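Local coordinates for protein unsaturated glucuronyl hydrolase (PDB 2ZZR) that hydrolyses unsaturated chondroitin, hyaluronan and heparin disaccharides, releasing the unsaturated uronic acid by cleaving (1->3) or (1->4) glycosidic bonds, at residues A[13-16]-A[17-21]; A[177-180]-A[181-185]; A[189-192]-A[193-196]. All coordinates share one frame; numbering follows the deposited sequence.

Contact 1 (A[13-16]-A[17-21]); sequences NPKR and FLNSR. With SO4 (sulfate ion), chain D.
A sulfate-binding arginine lying alongside a phenylalanine marks the short N-terminal helical turn 15-18, where Arg-16 and Phe-17, neighbours in sequence, send their side chains in the same direction. The CG atom of Arg-16 sits over one face of the Phe-17 ring, 3.7 Å from its centroid and 15° off the ring normal, which qualifies as a CH-pi contact. CG reaches the ring because chi1 of Arg-16 is 72°, placing that atom between the backbone N and the carbonyl carbon. A bend at chi3 then brings the guanidinium back toward the ring, with NH1 of Arg-16 3.5 Å from CZ of Phe-17; the two planes stand 54° apart, so this is not a stack.

The sulfate, probably from the crystallisation liquor, docks at the guanidinium edge. Its O2 lies in the plane and accepts from both NE and NH2 of Arg-16, each at 2.8 Å, while a weak bond runs from NE to sulfate O1. Lys-286 NZ is a further donor to the anion, and backbone carbonyls of Leu-279 and Leu-282 take NH1 and NH2 of Arg-16.

In the backbone of the same turn, Pro-14 O accepts from two amides. Leu-18 N, 3.0 Å from Pro-14 O, arrives in the carbonyl plane in a nearly straight bond, whereas Phe-17 N stands above that plane. Pro-14 CB also meets Leu-18 CD1 at 4.2 Å, and both side chains rest on helix 328-346.

With NE, NH1 and NH2 all engaged and CG over the aromatic face, the guanidinium is probably held against rotation; the positive groups of Arg-16 and Lys-286 together probably stabilise the bound anion electrostatically.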
ATOM      1  N   ASN A  13      -1.941  26.411  -4.010  1.00 25.37           N
ATOM      2  CA  ASN A  13      -3.059  26.863  -3.177  1.00 25.91           C
ATOM      3  C   ASN A  13      -3.184  26.090  -1.839  1.00 26.00           C
ATOM      4  O   ASN A  13      -4.209  25.466  -1.580  1.00 25.97           O
ATOM      5  CB  ASN A  13      -4.359  26.796  -4.007  1.00 26.53           C
ATOM      6  CG  ASN A  13      -5.577  27.316  -3.263  1.00 27.23           C
ATOM      7  OD1 ASN A  13      -5.489  28.217  -2.423  1.00 29.86           O
ATOM      8  ND2 ASN A  13      -6.735  26.745  -3.578  1.00 28.51           N
ATOM      9  N   PRO A  14      -2.137  26.137  -0.980  1.00 26.02           N
ATOM     10  CA  PRO A  14      -2.083  25.308   0.242  1.00 26.06           C
ATOM     11  C   PRO A  14      -3.176  25.555   1.290  1.00 26.18           C
ATOM     12  O   PRO A  14      -3.385  24.709   2.165  1.00 25.99           O
ATOM     13  CB  PRO A  14      -0.712  25.651   0.837  1.00 26.03           C
ATOM     14  CG  PRO A  14      -0.397  27.000   0.296  1.00 26.10           C
ATOM     15  CD  PRO A  14      -0.938  26.986  -1.099  1.00 25.87           C
ATOM     16  N   LYS A  15      -3.864  26.695   1.213  1.00 26.34           N
ATOM     17  CA  LYS A  15      -4.979  26.975   2.124  1.00 26.71           C
ATOM     18  C   LYS A  15      -6.104  25.943   1.999  1.00 25.97           C
ATOM     19  O   LYS A  15      -6.855  25.723   2.947  1.00 26.09           O
ATOM     20  CB  LYS A  15      -5.527  28.392   1.914  1.00 26.77           C
ATOM     21  CG  LYS A  15      -4.555  29.503   2.296  1.00 28.13           C
ATOM     22  CD  LYS A  15      -5.140  30.881   1.969  1.00 28.40           C
ATOM     23  CE  LYS A  15      -4.083  31.979   2.045  1.00 31.44           C
ATOM     24  NZ  LYS A  15      -3.699  32.298   3.452  1.00 32.57           N
ATOM     25  N   ARG A  16      -6.198  25.306   0.831  1.00 25.69           N
ATOM     26  CA  ARG A  16      -7.165  24.228   0.589  1.00 25.23           C
ATOM     27  C   ARG A  16      -7.011  23.095   1.609  1.00 24.70           C
ATOM     28  O   ARG A  16      -7.968  22.380   1.902  1.00 24.42           O
ATOM     29  CB  ARG A  16      -7.052  23.698  -0.853  1.00 25.40           C
ATOM     30  CG  ARG A  16      -5.809  22.866  -1.172  1.00 25.34           C
ATOM     31  CD  ARG A  16      -5.588  22.700  -2.680  1.00 25.54           C
ATOM     32  NE  ARG A  16      -6.639  21.887  -3.293  1.00 27.59           N
ATOM     33  CZ  ARG A  16      -6.441  20.750  -3.959  1.00 28.39           C
ATOM     34  NH1 ARG A  16      -5.216  20.276  -4.152  1.00 28.30           N
ATOM     35  NH2 ARG A  16      -7.484  20.092  -4.453  1.00 28.00           N
ATOM     36  N   PHE A  17      -5.799  22.960   2.153  1.00 24.24           N
ATOM     37  CA  PHE A  17      -5.511  21.989   3.210  1.00 23.70           C
ATOM     38  C   PHE A  17      -5.428  22.661   4.585  1.00 23.97           C
ATOM     39  O   PHE A  17      -6.044  22.205   5.548  1.00 23.50           O
ATOM     40  CB  PHE A  17      -4.204  21.238   2.909  1.00 23.25           C
ATOM     41  CG  PHE A  17      -4.179  20.557   1.560  1.00 22.20           C
ATOM     42  CD1 PHE A  17      -5.048  19.503   1.276  1.00 21.76           C
ATOM     43  CD2 PHE A  17      -3.268  20.950   0.585  1.00 21.14           C
ATOM     44  CE1 PHE A  17      -5.018  18.867   0.041  1.00 21.09           C
ATOM     45  CE2 PHE A  17      -3.229  20.316  -0.659  1.00 21.89           C
ATOM     46  CZ  PHE A  17      -4.109  19.274  -0.934  1.00 21.35           C
ATOM     47  N   LEU A  18      -4.671  23.755   4.662  1.00 24.54           N
ATOM     48  CA  LEU A  18      -4.394  24.432   5.933  1.00 25.26           C
ATOM     49  C   LEU A  18      -5.629  24.991   6.651  1.00 26.01           C
ATOM     50  O   LEU A  18      -5.646  25.073   7.878  1.00 26.08           O
ATOM     51  CB  LEU A  18      -3.340  25.527   5.732  1.00 24.94           C
ATOM     52  CG  LEU A  18      -1.899  25.090   5.440  1.00 24.03           C
ATOM     53  CD1 LEU A  18      -1.075  26.269   4.970  1.00 22.86           C
ATOM     54  CD2 LEU A  18      -1.244  24.435   6.654  1.00 22.99           C
ATOM     55  N   ASN A  19      -6.660  25.354   5.888  1.00 26.95           N
ATOM     56  CA  ASN A  19      -7.908  25.884   6.452  1.00 27.89           C
ATOM     57  C   ASN A  19      -8.845  24.828   7.041  1.00 27.78           C
ATOM     58  O   ASN A  19      -9.915  25.164   7.558  1.00 28.36           O
ATOM     59  CB  ASN A  19      -8.677  26.698   5.401  1.00 28.52           C
ATOM     60  CG  ASN A  19      -8.035  28.043   5.102  1.00 30.55           C
ATOM     61  OD1 ASN A  19      -7.025  28.421   5.699  1.00 33.62           O
ATOM     62  ND2 ASN A  19      -8.629  28.778   4.168  1.00 33.08           N
ATOM     63  N   SER A  20      -8.454  23.558   6.961  1.00 27.54           N
ATOM     64  CA  SER A  20      -9.300  22.457   7.422  1.00 27.19           C
ATOM     65  C   SER A  20      -9.263  22.220   8.926  1.00 26.60           C
ATOM     66  O   SER A  20      -8.314  22.612   9.611  1.00 26.68           O
ATOM     67  CB  SER A  20      -8.914  21.164   6.712  1.00 27.44           C
ATOM     68  OG  SER A  20      -9.155  21.264   5.320  1.00 28.69           O
ATOM     69  N   ARG A  21     -10.304  21.556   9.423  1.00 25.88           N
ATOM     70  CA  ARG A  21     -10.377  21.132  10.817  1.00 25.27           C
ATOM     71  C   ARG A  21      -9.631  19.818  10.976  1.00 24.25           C
ATOM     72  O   ARG A  21      -9.870  18.870  10.224  1.00 23.79           O
ATOM     73  CB  ARG A  21     -11.833  20.917  11.248  1.00 25.64           C
ATOM     74  CG  ARG A  21     -12.705  22.162  11.281  1.00 27.92           C
ATOM     75  CD  ARG A  21     -14.174  21.779  11.124  1.00 30.87           C
ATOM     76  NE  ARG A  21     -14.426  21.269   9.775  1.00 32.91           N
ATOM     77  CZ  ARG A  21     -15.237  20.255   9.480  1.00 33.96           C
ATOM     78  NH1 ARG A  21     -15.376  19.883   8.216  1.00 33.90           N
ATOM     79  NH2 ARG A  21     -15.899  19.609  10.434  1.00 34.69           N
TER
HETATM   80  S   SO4 D 403     -10.061  23.060  -3.700  1.00 50.86           S
HETATM   81  O1  SO4 D 403      -9.041  24.107  -3.759  1.00 51.07           O
HETATM   82  O2  SO4 D 403      -9.448  21.774  -3.386  1.00 51.37           O
HETATM   83  O3  SO4 D 403     -11.038  23.385  -2.664  1.00 51.29           O
HETATM   84  O4  SO4 D 403     -10.721  22.956  -4.999  1.00 51.37           O

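Contact 2 (A[177-180]-A[181-185]); sequences LNIQ and LLFFA
Leu-181 meets the preceding segment through its CB, which lies 3.4 Å from Asn-178 O, and through its amide. The bond from Leu-181 N to Asn-178 O is long and weak, and a water helps bridge the break: it donates to Leu-177 O at 2.8 Å and accepts weakly from Leu-181 N. This is a junction between two successive helices, 175-178 and 180-189, where regular bonding falters for about one turn.

Leu-182 comes next, its CB close to Ile-179 O and its N only weakly bonded to that same oxygen, at an N-H...O angle of 124°. At Phe-183 regular alpha-helical bonding is established: Phe-183 N lies 3.1 Å from Ile-179 O, in the carbonyl plane. The phenyl ring of Phe-183 runs alongside the Ile-179 side chain, with its CE1 4.1 Å from Ile-179 CD1. Ile-179 holds CG1 between the backbone N and the carbonyl carbon (chi1 65°), and its extended chi2 carries CD1 out to that ring. The Gln-180 side chain approaches the ring edge near CD1, its amide plane turned 41° from the ring.

Phe-184 closes the series with its N 3.0 Å from Gln-180 O, and its ring, on another side of the helix, packs on helix 115-130. Helix 192-209 meets Ile-179, Leu-182 and Phe-183, so the junction is enclosed by neighbouring helices of the alpha barrel.

Asn-178 ties this buried turn to the active site. Its OD1 accepts from Phe-117 N and its ND2 donates to Asp-174 O, and the side chain lies about 3 Å from that of Asp-114, probably the nucleophile, with Asp-174 the probable proton donor. These side-chain bonds to the backbone are consistent with a second-shell role for Asn-178, its amide orientation set by one donor and one acceptor.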
ATOM      1  N   LEU A 177       6.395  -1.622  -1.625  1.00 13.72           N
ATOM      2  CA  LEU A 177       5.734  -2.070  -0.386  1.00 13.62           C
ATOM      3  C   LEU A 177       6.171  -3.470   0.027  1.00 13.79           C
ATOM      4  O   LEU A 177       6.062  -3.845   1.203  1.00 14.44           O
ATOM      5  CB  LEU A 177       4.210  -2.043  -0.537  1.00 13.73           C
ATOM      6  CG  LEU A 177       3.412  -0.770  -0.233  1.00 15.73           C
ATOM      7  CD1 LEU A 177       3.272  -0.554   1.267  1.00 16.28           C
ATOM      8  CD2 LEU A 177       3.987   0.467  -0.942  1.00 15.56           C
ATOM      9  N   ASN A 178       6.652  -4.243  -0.946  1.00 13.13           N
ATOM     10  CA  ASN A 178       7.004  -5.643  -0.717  1.00 13.01           C
ATOM     11  C   ASN A 178       8.436  -5.869  -0.227  1.00 12.70           C
ATOM     12  O   ASN A 178       8.744  -6.913   0.345  1.00 12.98           O
ATOM     13  CB  ASN A 178       6.689  -6.461  -1.971  1.00 12.89           C
ATOM     14  CG  ASN A 178       5.195  -6.619  -2.179  1.00 13.13           C
ATOM     15  OD1 ASN A 178       4.578  -7.521  -1.623  1.00 12.86           O
ATOM     16  ND2 ASN A 178       4.601  -5.724  -2.963  1.00 13.89           N
ATOM     17  N   ILE A 179       9.302  -4.876  -0.413  1.00 12.42           N
ATOM     18  CA  ILE A 179      10.677  -4.983   0.093  1.00 12.43           C
ATOM     19  C   ILE A 179      10.753  -4.751   1.614  1.00 12.12           C
ATOM     20  O   ILE A 179      11.780  -5.005   2.236  1.00 12.69           O
ATOM     21  CB  ILE A 179      11.680  -4.053  -0.656  1.00 12.62           C
ATOM     22  CG1 ILE A 179      11.362  -2.570  -0.430  1.00 12.38           C
ATOM     23  CG2 ILE A 179      11.715  -4.401  -2.152  1.00 12.92           C
ATOM     24  CD1 ILE A 179      12.423  -1.591  -0.986  1.00 12.64           C
ATOM     25  N   GLN A 180       9.665  -4.281   2.212  1.00 12.45           N
ATOM     26  CA  GLN A 180       9.646  -4.089   3.666  1.00 12.33           C
ATOM     27  C   GLN A 180       9.836  -5.437   4.361  1.00 12.87           C
ATOM     28  O   GLN A 180      10.523  -5.535   5.389  1.00 13.02           O
ATOM     29  CB  GLN A 180       8.363  -3.380   4.119  1.00 12.44           C
ATOM     30  CG  GLN A 180       8.082  -2.046   3.385  1.00 13.19           C
ATOM     31  CD  GLN A 180       9.311  -1.146   3.219  1.00 14.04           C
ATOM     32  OE1 GLN A 180       9.597  -0.660   2.120  1.00 16.39           O
ATOM     33  NE2 GLN A 180      10.026  -0.911   4.305  1.00 10.85           N
ATOM     34  N   LEU A 181       9.261  -6.473   3.756  1.00 12.52           N
ATOM     35  CA  LEU A 181       9.442  -7.860   4.186  1.00 13.13           C
ATOM     36  C   LEU A 181      10.921  -8.224   4.265  1.00 13.24           C
ATOM     37  O   LEU A 181      11.355  -8.914   5.194  1.00 13.48           O
ATOM     38  CB  LEU A 181       8.708  -8.797   3.209  1.00 12.68           C
ATOM     39  CG  LEU A 181       8.902 -10.314   3.310  1.00 12.59           C
ATOM     40  CD1 LEU A 181       8.445 -10.817   4.678  1.00 13.40           C
ATOM     41  CD2 LEU A 181       8.136 -10.998   2.192  1.00 13.25           C
ATOM     42  N   LEU A 182      11.697  -7.746   3.292  1.00 13.84           N
ATOM     43  CA  LEU A 182      13.132  -8.025   3.250  1.00 14.23           C
ATOM     44  C   LEU A 182      13.912  -7.275   4.328  1.00 14.64           C
ATOM     45  O   LEU A 182      14.841  -7.834   4.915  1.00 14.80           O
ATOM     46  CB  LEU A 182      13.707  -7.745   1.862  1.00 14.30           C
ATOM     47  CG  LEU A 182      13.040  -8.532   0.734  1.00 14.85           C
ATOM     48  CD1 LEU A 182      13.703  -8.193  -0.587  1.00 16.37           C
ATOM     49  CD2 LEU A 182      13.087 -10.044   0.995  1.00 16.24           C
ATOM     50  N   PHE A 183      13.533  -6.024   4.599  1.00 14.75           N
ATOM     51  CA  PHE A 183      14.140  -5.277   5.705  1.00 15.28           C
ATOM     52  C   PHE A 183      13.859  -5.966   7.044  1.00 15.57           C
ATOM     53  O   PHE A 183      14.729  -5.989   7.917  1.00 15.86           O
ATOM     54  CB  PHE A 183      13.659  -3.825   5.749  1.00 15.22           C
ATOM     55  CG  PHE A 183      14.263  -2.936   4.677  1.00 15.45           C
ATOM     56  CD1 PHE A 183      13.441  -2.221   3.812  1.00 15.86           C
ATOM     57  CD2 PHE A 183      15.649  -2.795   4.554  1.00 15.44           C
ATOM     58  CE1 PHE A 183      13.983  -1.382   2.830  1.00 15.12           C
ATOM     59  CE2 PHE A 183      16.203  -1.963   3.575  1.00 15.25           C
ATOM     60  CZ  PHE A 183      15.365  -1.254   2.711  1.00 15.24           C
ATOM     61  N   PHE A 184      12.656  -6.521   7.196  1.00 15.71           N
ATOM     62  CA  PHE A 184      12.302  -7.280   8.402  1.00 16.44           C
ATOM     63  C   PHE A 184      13.177  -8.531   8.530  1.00 17.00           C
ATOM     64  O   PHE A 184      13.739  -8.801   9.599  1.00 17.16           O
ATOM     65  CB  PHE A 184      10.816  -7.663   8.407  1.00 16.52           C
ATOM     66  CG  PHE A 184      10.426  -8.554   9.560  1.00 16.42           C
ATOM     67  CD1 PHE A 184      10.121  -8.005  10.802  1.00 16.23           C
ATOM     68  CD2 PHE A 184      10.384  -9.937   9.408  1.00 16.69           C
ATOM     69  CE1 PHE A 184       9.772  -8.824  11.882  1.00 17.47           C
ATOM     70  CE2 PHE A 184      10.036 -10.766  10.481  1.00 16.84           C
ATOM     71  CZ  PHE A 184       9.720 -10.206  11.714  1.00 16.66           C
ATOM     72  N   ALA A 185      13.294  -9.287   7.439  1.00 17.49           N
ATOM     73  CA  ALA A 185      14.126 -10.495   7.438  1.00 18.24           C
ATOM     74  C   ALA A 185      15.575 -10.174   7.790  1.00 18.66           C
ATOM     75  O   ALA A 185      16.218 -10.930   8.523  1.00 19.00           O
ATOM     76  CB  ALA A 185      14.037 -11.214   6.101  1.00 18.26           C
TER
HETATM   77  O   HOH W   1       6.491  -6.057   2.857  1.00 12.98           O

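Contact 3 (A[189-192]-A[193-196]); sequences TGDE and KYRQ
Thr-189 OG1, 3.2 Å from Tyr-194 CE1 at the ring edge, takes part in two hydrogen bonds. It accepts from Asp-191 N at 3.1 Å with an N-H...O angle of 162°, which defines an ST turn, and it is also hydrogen-bonded to Ala-185 O. OG1 therefore links the last turn of helix 180-189 to the start of helix 192-209. The Thr-189 side chain crosses the tyrosine at about a right angle.

Between the helices, Gly-190 adopts a positive phi of 78° as the chain leaves the first one, and Asp-191 is the N-cap of the second. Its OD1 accepts from Lys-193 N at 3.0 Å; the donor comes from above the carboxylate plane. With CG of Asp-191 anti to the backbone N (chi1 -171°), the carboxylate can reach this amide of the first turn. The negative charge there probably interacts favourably with the helix dipole.

Asp-191 CB also rests 3.7 Å from Tyr-194 CD1. The buried Tyr-194 ring packs on helices 180-189 and 133-147, and its OH is bonded to Asp-144.

Farther along, Gln-196 N bonds to Glu-192 O at 2.9 Å. Arg-195 NH2 is held by Lys-261 O, while one water weakly joins Glu-192 OE1 to Arg-195 NH1, 3.3 Å from the water oxygen.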
ATOM      1  N   THR A 189      17.403 -11.832  11.136  1.00 23.60           N
ATOM      2  CA  THR A 189      18.420 -12.850  10.860  1.00 23.74           C
ATOM      3  C   THR A 189      19.849 -12.314  10.885  1.00 24.01           C
ATOM      4  O   THR A 189      20.795 -13.073  11.111  1.00 24.37           O
ATOM      5  CB  THR A 189      18.191 -13.527   9.488  1.00 23.72           C
ATOM      6  OG1 THR A 189      18.351 -12.556   8.447  1.00 23.34           O
ATOM      7  CG2 THR A 189      16.805 -14.159   9.405  1.00 23.62           C
ATOM      8  N   GLY A 190      20.004 -11.016  10.631  1.00 23.99           N
ATOM      9  CA  GLY A 190      21.321 -10.407  10.476  1.00 23.87           C
ATOM     10  C   GLY A 190      21.954 -10.682   9.121  1.00 23.92           C
ATOM     11  O   GLY A 190      23.103 -10.303   8.881  1.00 24.02           O
ATOM     12  N   ASP A 191      21.210 -11.343   8.235  1.00 23.92           N
ATOM     13  CA  ASP A 191      21.713 -11.678   6.906  1.00 24.18           C
ATOM     14  C   ASP A 191      21.618 -10.460   5.995  1.00 23.98           C
ATOM     15  O   ASP A 191      20.524 -10.037   5.609  1.00 23.39           O
ATOM     16  CB  ASP A 191      20.959 -12.873   6.314  1.00 24.31           C
ATOM     17  CG  ASP A 191      21.598 -13.405   5.029  1.00 25.91           C
ATOM     18  OD1 ASP A 191      22.377 -12.680   4.367  1.00 26.58           O
ATOM     19  OD2 ASP A 191      21.307 -14.564   4.672  1.00 27.98           O
ATOM     20  N   GLU A 192      22.783  -9.911   5.663  1.00 23.92           N
ATOM     21  CA  GLU A 192      22.905  -8.698   4.854  1.00 23.92           C
ATOM     22  C   GLU A 192      22.289  -8.811   3.459  1.00 22.99           C
ATOM     23  O   GLU A 192      21.911  -7.801   2.873  1.00 22.39           O
ATOM     24  CB  GLU A 192      24.379  -8.299   4.729  1.00 24.53           C
ATOM     25  CG  GLU A 192      25.009  -7.808   6.025  1.00 27.67           C
ATOM     26  CD  GLU A 192      25.073  -6.298   6.118  1.00 32.27           C
ATOM     27  OE1 GLU A 192      24.095  -5.621   5.728  1.00 34.33           O
ATOM     28  OE2 GLU A 192      26.113  -5.783   6.589  1.00 35.19           O
ATOM     29  N   LYS A 193      22.193 -10.031   2.929  1.00 22.37           N
ATOM     30  CA  LYS A 193      21.671 -10.234   1.568  1.00 22.05           C
ATOM     31  C   LYS A 193      20.251  -9.691   1.423  1.00 20.80           C
ATOM     32  O   LYS A 193      19.912  -9.106   0.399  1.00 20.59           O
ATOM     33  CB  LYS A 193      21.731 -11.708   1.159  1.00 22.34           C
ATOM     34  CG  LYS A 193      23.151 -12.228   0.941  1.00 24.82           C
ATOM     35  CD  LYS A 193      23.154 -13.731   0.728  1.00 28.42           C
ATOM     36  CE  LYS A 193      24.578 -14.279   0.673  1.00 30.96           C
ATOM     37  NZ  LYS A 193      24.581 -15.772   0.718  1.00 32.88           N
ATOM     38  N   TYR A 194      19.439  -9.876   2.462  1.00 20.14           N
ATOM     39  CA  TYR A 194      18.073  -9.349   2.483  1.00 19.55           C
ATOM     40  C   TYR A 194      18.074  -7.834   2.297  1.00 19.32           C
ATOM     41  O   TYR A 194      17.298  -7.292   1.502  1.00 18.81           O
ATOM     42  CB  TYR A 194      17.379  -9.675   3.803  1.00 19.65           C
ATOM     43  CG  TYR A 194      17.068 -11.134   4.056  1.00 19.47           C
ATOM     44  CD1 TYR A 194      17.576 -11.777   5.182  1.00 19.19           C
ATOM     45  CD2 TYR A 194      16.237 -11.860   3.197  1.00 19.27           C
ATOM     46  CE1 TYR A 194      17.284 -13.118   5.442  1.00 18.97           C
ATOM     47  CE2 TYR A 194      15.938 -13.206   3.449  1.00 19.72           C
ATOM     48  CZ  TYR A 194      16.466 -13.821   4.578  1.00 20.04           C
ATOM     49  OH  TYR A 194      16.181 -15.141   4.856  1.00 19.98           O
ATOM     50  N   ARG A 195      18.939  -7.157   3.055  1.00 18.92           N
ATOM     51  CA  ARG A 195      19.025  -5.702   3.024  1.00 19.03           C
ATOM     52  C   ARG A 195      19.571  -5.212   1.683  1.00 18.67           C
ATOM     53  O   ARG A 195      19.059  -4.248   1.120  1.00 18.15           O
ATOM     54  CB  ARG A 195      19.886  -5.176   4.182  1.00 18.72           C
ATOM     55  CG  ARG A 195      19.897  -3.652   4.266  1.00 20.11           C
ATOM     56  CD  ARG A 195      20.666  -3.096   5.460  1.00 20.19           C
ATOM     57  NE  ARG A 195      20.305  -1.688   5.647  1.00 24.41           N
ATOM     58  CZ  ARG A 195      20.842  -0.673   4.971  1.00 25.48           C
ATOM     59  NH1 ARG A 195      21.795  -0.893   4.068  1.00 26.49           N
ATOM     60  NH2 ARG A 195      20.429   0.569   5.202  1.00 25.93           N
ATOM     61  N   GLN A 196      20.604  -5.887   1.178  1.00 18.86           N
ATOM     62  CA  GLN A 196      21.207  -5.535  -0.109  1.00 19.45           C
ATOM     63  C   GLN A 196      20.194  -5.560  -1.247  1.00 18.24           C
ATOM     64  O   GLN A 196      20.144  -4.633  -2.047  1.00 18.14           O
ATOM     65  CB  GLN A 196      22.398  -6.447  -0.422  1.00 19.63           C
ATOM     66  CG  GLN A 196      23.604  -6.169   0.461  1.00 22.13           C
ATOM     67  CD  GLN A 196      24.672  -7.256   0.416  1.00 22.45           C
ATOM     68  OE1 GLN A 196      24.418  -8.401   0.015  1.00 27.51           O
ATOM     69  NE2 GLN A 196      25.877  -6.902   0.851  1.00 25.68           N
TER
HETATM   70  O   HOH W   2      23.102  -3.760   3.075  1.00 42.88           O

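Overall arrangement
Contacts 2 and 3 sit on consecutive helices, 180-189 and 192-209, with centres 10 Å apart, and they touch directly. Leu-182 O lies 3.3 Å from Tyr-194 CB, and Ala-185 CB packs 3.7 Å from Tyr-194 CG, so the tyrosine that follows the N-cap of contact 3 abuts the helix begun in contact 2. Contact 2 is the one next to the probable catalytic pair Asp-114 and Asp-174; contact 3 lies outward at the surface. Contact 1, with its sulfate, is remote from the annotated sites: its centre is 35 Å from that of contact 2, across the middle of the chain, and 43 Å from that of contact 3.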